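Local coordinates for protein LbaCas13a H328A (C2c2) (Lachnospiraceae bacterium NK4A179, PDB 5WLH) that probably processes its precursor CRISPR RNA and, guided by the mature crRNA, cleaves RNA as a type VI CRISPR effector nuclease, at residues E633-V638 and K888-L893; S895-A898 and E902-K905. One frame throughout, in Å; residues are numbered along the deposited sequence.

Contact 1: E633-V638 and K888-L893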
# COMPACT_ATOMS: atom_id res chain seq x y z
N GLU A 633 17.63 12.17 -29.10
CA GLU A 633 18.41 11.85 -30.29
C GLU A 633 19.22 10.57 -30.13
O GLU A 633 19.61 9.98 -31.14
CB GLU A 633 19.32 13.03 -30.64
CG GLU A 633 18.59 14.12 -31.43
CD GLU A 633 19.29 15.46 -31.37
OE1 GLU A 633 20.42 15.52 -30.85
OE2 GLU A 633 18.71 16.45 -31.86
N ARG A 634 19.46 10.11 -28.90
CA ARG A 634 20.24 8.90 -28.74
C ARG A 634 19.37 7.65 -28.60
O ARG A 634 19.92 6.54 -28.61
CB ARG A 634 21.22 9.02 -27.56
CG ARG A 634 20.63 9.23 -26.18
CD ARG A 634 21.74 9.46 -25.14
NE ARG A 634 22.49 8.24 -24.87
CZ ARG A 634 22.80 7.79 -23.66
NH1 ARG A 634 22.45 8.47 -22.57
NH2 ARG A 634 23.48 6.66 -23.52
N MET A 635 18.05 7.79 -28.54
CA MET A 635 17.19 6.67 -28.14
C MET A 635 17.24 5.52 -29.14
O MET A 635 17.28 4.35 -28.74
CB MET A 635 15.75 7.14 -27.95
CG MET A 635 15.59 8.08 -26.76
SD MET A 635 16.38 7.45 -25.27
CE MET A 635 15.32 6.04 -24.91
N THR A 636 17.20 5.81 -30.45
CA THR A 636 17.26 4.73 -31.42
C THR A 636 18.61 4.01 -31.35
O THR A 636 18.67 2.78 -31.43
CB THR A 636 16.98 5.24 -32.83
OG1 THR A 636 17.93 6.24 -33.20
CG2 THR A 636 15.57 5.81 -32.92
N VAL A 637 19.70 4.77 -31.15
CA VAL A 637 21.01 4.15 -30.97
C VAL A 637 21.02 3.25 -29.74
O VAL A 637 21.53 2.13 -29.77
CB VAL A 637 22.10 5.23 -30.88
CG1 VAL A 637 23.47 4.59 -30.70
CG2 VAL A 637 22.09 6.12 -32.12
N VAL A 638 20.46 3.75 -28.63
CA VAL A 638 20.45 2.97 -27.39
C VAL A 638 19.68 1.68 -27.57
O VAL A 638 20.10 0.60 -27.12
CB VAL A 638 19.84 3.81 -26.24
CG1 VAL A 638 19.61 2.94 -25.02
CG2 VAL A 638 20.73 4.99 -25.91
N LYS A 888 11.24 7.92 -36.34
CA LYS A 888 11.34 9.18 -35.60
C LYS A 888 10.27 9.22 -34.51
O LYS A 888 9.38 10.07 -34.52
CB LYS A 888 11.20 10.38 -36.54
CG LYS A 888 12.19 10.42 -37.69
CD LYS A 888 13.58 10.84 -37.23
CE LYS A 888 14.64 10.43 -38.25
NZ LYS A 888 16.01 10.38 -37.67
N PRO A 889 10.33 8.31 -33.53
CA PRO A 889 9.24 8.24 -32.54
C PRO A 889 9.10 9.48 -31.66
O PRO A 889 8.00 9.73 -31.16
CB PRO A 889 9.59 7.00 -31.71
CG PRO A 889 11.06 6.80 -31.90
CD PRO A 889 11.35 7.27 -33.30
N TYR A 890 10.16 10.27 -31.46
CA TYR A 890 10.11 11.37 -30.50
C TYR A 890 9.80 12.72 -31.14
O TYR A 890 9.78 13.73 -30.43
CB TYR A 890 11.42 11.46 -29.72
CG TYR A 890 11.57 10.31 -28.76
CD1 TYR A 890 10.98 10.36 -27.49
CD2 TYR A 890 12.25 9.17 -29.13
CE1 TYR A 890 11.09 9.29 -26.62
CE2 TYR A 890 12.37 8.11 -28.27
CZ TYR A 890 11.79 8.16 -27.03
OH TYR A 890 11.94 7.08 -26.19
N ALA A 891 9.52 12.76 -32.44
CA ALA A 891 9.38 14.04 -33.14
C ALA A 891 8.39 14.97 -32.44
O ALA A 891 8.73 16.12 -32.11
CB ALA A 891 8.96 13.79 -34.59
N GLY A 892 7.17 14.49 -32.18
CA GLY A 892 6.16 15.36 -31.59
C GLY A 892 6.44 15.69 -30.13
O GLY A 892 6.24 16.82 -29.69
N LEU A 893 6.95 14.72 -29.38
CA LEU A 893 7.20 14.93 -27.96
C LEU A 893 8.21 16.05 -27.72
O LEU A 893 8.10 16.79 -26.73
CB LEU A 893 7.68 13.63 -27.33
CG LEU A 893 7.84 13.63 -25.82
CD1 LEU A 893 6.52 14.03 -25.16
CD2 LEU A 893 8.31 12.25 -25.36

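Contact 2: S895-A898 and E902-K905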
# COMPACT_ATOMS: atom_id res chain seq x y z
N SER A 895 8.78 18.96 -29.26
CA SER A 895 8.18 20.29 -29.20
C SER A 895 7.26 20.44 -28.00
O SER A 895 7.14 21.54 -27.44
CB SER A 895 7.43 20.61 -30.50
OG SER A 895 6.36 19.71 -30.72
N ARG A 896 6.61 19.36 -27.57
CA ARG A 896 5.70 19.48 -26.44
C ARG A 896 6.47 19.66 -25.13
O ARG A 896 6.04 20.43 -24.26
CB ARG A 896 4.77 18.27 -26.39
CG ARG A 896 3.79 18.28 -27.57
CD ARG A 896 2.62 17.33 -27.37
NE ARG A 896 3.01 15.93 -27.41
CZ ARG A 896 3.13 15.20 -28.51
NH1 ARG A 896 2.91 15.73 -29.71
NH2 ARG A 896 3.49 13.92 -28.43
N VAL A 897 7.61 18.99 -24.98
CA VAL A 897 8.44 19.22 -23.80
C VAL A 897 9.02 20.63 -23.82
O VAL A 897 9.13 21.29 -22.78
CB VAL A 897 9.55 18.16 -23.70
CG1 VAL A 897 10.60 18.56 -22.64
CG2 VAL A 897 8.92 16.83 -23.36
N ALA A 898 9.38 21.13 -25.01
CA ALA A 898 9.91 22.49 -25.10
C ALA A 898 8.92 23.50 -24.53
O ALA A 898 9.32 24.45 -23.85
CB ALA A 898 10.25 22.82 -26.56
N GLU A 902 5.75 21.51 -17.03
CA GLU A 902 5.35 20.31 -16.31
C GLU A 902 5.99 19.06 -16.90
O GLU A 902 6.45 18.19 -16.15
CB GLU A 902 3.83 20.18 -16.28
CG GLU A 902 3.34 18.94 -15.51
CD GLU A 902 3.52 19.07 -14.01
OE1 GLU A 902 3.73 20.21 -13.52
OE2 GLU A 902 3.45 18.02 -13.32
N LEU A 903 6.03 18.94 -18.23
CA LEU A 903 6.75 17.81 -18.83
C LEU A 903 8.22 17.85 -18.43
O LEU A 903 8.82 16.81 -18.15
CB LEU A 903 6.60 17.81 -20.35
CG LEU A 903 5.27 17.25 -20.86
CD1 LEU A 903 5.19 17.33 -22.38
CD2 LEU A 903 5.03 15.79 -20.38
N GLN A 904 8.82 19.04 -18.38
CA GLN A 904 10.22 19.13 -17.95
C GLN A 904 10.41 18.60 -16.53
O GLN A 904 11.44 17.98 -16.22
CB GLN A 904 10.71 20.57 -18.09
CG GLN A 904 10.76 20.98 -19.58
CD GLN A 904 11.27 22.41 -19.77
OE1 GLN A 904 11.76 23.04 -18.84
NE2 GLN A 904 11.10 22.93 -20.98
N LYS A 905 9.44 18.84 -15.64
CA LYS A 905 9.54 18.29 -14.29
C LYS A 905 9.53 16.77 -14.31
O LYS A 905 10.34 16.13 -13.63
CB LYS A 905 8.39 18.79 -13.42
CG LYS A 905 8.34 20.27 -13.16
CD LYS A 905 7.13 20.49 -12.24
CE LYS A 905 6.58 21.88 -12.35
NZ LYS A 905 5.32 21.95 -11.58

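Contact 1: E633-V638 and K888-L893
M635 and Y890 each hold CG opposite their own carbonyl carbon and beside the backbone N (chi1 -67° and -71°), and both CB atoms already point at the facing segment. The two side chains cross at about a right angle. CB of M635 lies 3.5 Å from CE2 of Y890, meeting the ring obliquely, and M635 CG comes 3.8 Å from Y890 CZ. The thioether then bends at chi2 and chi3, which carries M635 CE along the phenol to 3.8 Å from Y890 OH. The contact joins two parts of a largely helical fold: the loop before helix 891-898 lies against helix 635-645. The end of that loop is a type I beta turn, K888 to A891, closed by a weak 3.4 Å bond from A891 N to K888 O. P889 in the turn adds a looser apolar touch, its CD 4.5 Å from T636 CG2. Helix 960-974 places L973 against M635, while T632 of helix 621-632 touches Y890. Putting an alanine at Y890 removes the ring, and would probably open a gap beside M635 CB and CG and cost T632 its contact with the ring. The bound RNA approaches to about 6 Å at the nearest atoms.

Contact 2: S895-A898 and E902-K905
V897 meets both L903 and Q904, offering a methyl to each and its carbonyl oxygen to Q904. V897 CG2 rests 3.9 Å from L903 CD1 and equally near L903 CB, the two branched side chains crossing at a slant. The same L903 CD1 reaches over the backbone of helix 891-898, 3.7 Å from R896 O, and touches R896 CB at 4.1 Å. On the other branch, V897 CG1 packs 3.9 Å from Q904 CG. Beyond CG the glutamine is extended, which carries its amide to the end of helix 891-898; there Q904 NE2 donates to V897 O at 3.1 Å. The bond is fairly straight (157° at the hydrogen), the acceptor lying close to the amide plane while the donor is tilted 27° from the carbonyl plane. This is a tight corner between consecutive helices, 891-898 and 901-911, in which a side chain of the second helix satisfies a carbonyl in the last turn of the first. Farther out, W619 NE1 bonds to Q904 OE1, which fixes which end of the amide faces V897, and K621 O takes a weak bond from Q904 NE2. F628 and V966 cover V897, while the guanidinium of R896 turns to a salt bridge with D962. Beyond L903, K905 NZ bridges E902 OE1 at 3.1 Å and also pairs with D605, which lies in a sequence matching the R-X4-H signature of HEPN ribonucleases and whose carboxylate comes close to that of E902; the lysine probably offsets the repulsion between them.

Both contacts use helix 891-898: contact 1 involves the turn that leads into it, contact 2 its last residues. They follow one another along the chain, their centres 15 Å apart, and share helices 621-632 and 960-974 as neighbours. Contact 1 brings together segments 250 residues apart and is only partly buried, lying nearer the bound RNA; its chemistry is apolar, one aromatic ring against a methionine. Contact 2 is local, spanning a short turn between successive helices, yet it is more buried and covers more surface, 213 against 139 Å². Aliphatic packing there is joined by an amide-to-carbonyl bond, and charged pairs flank it.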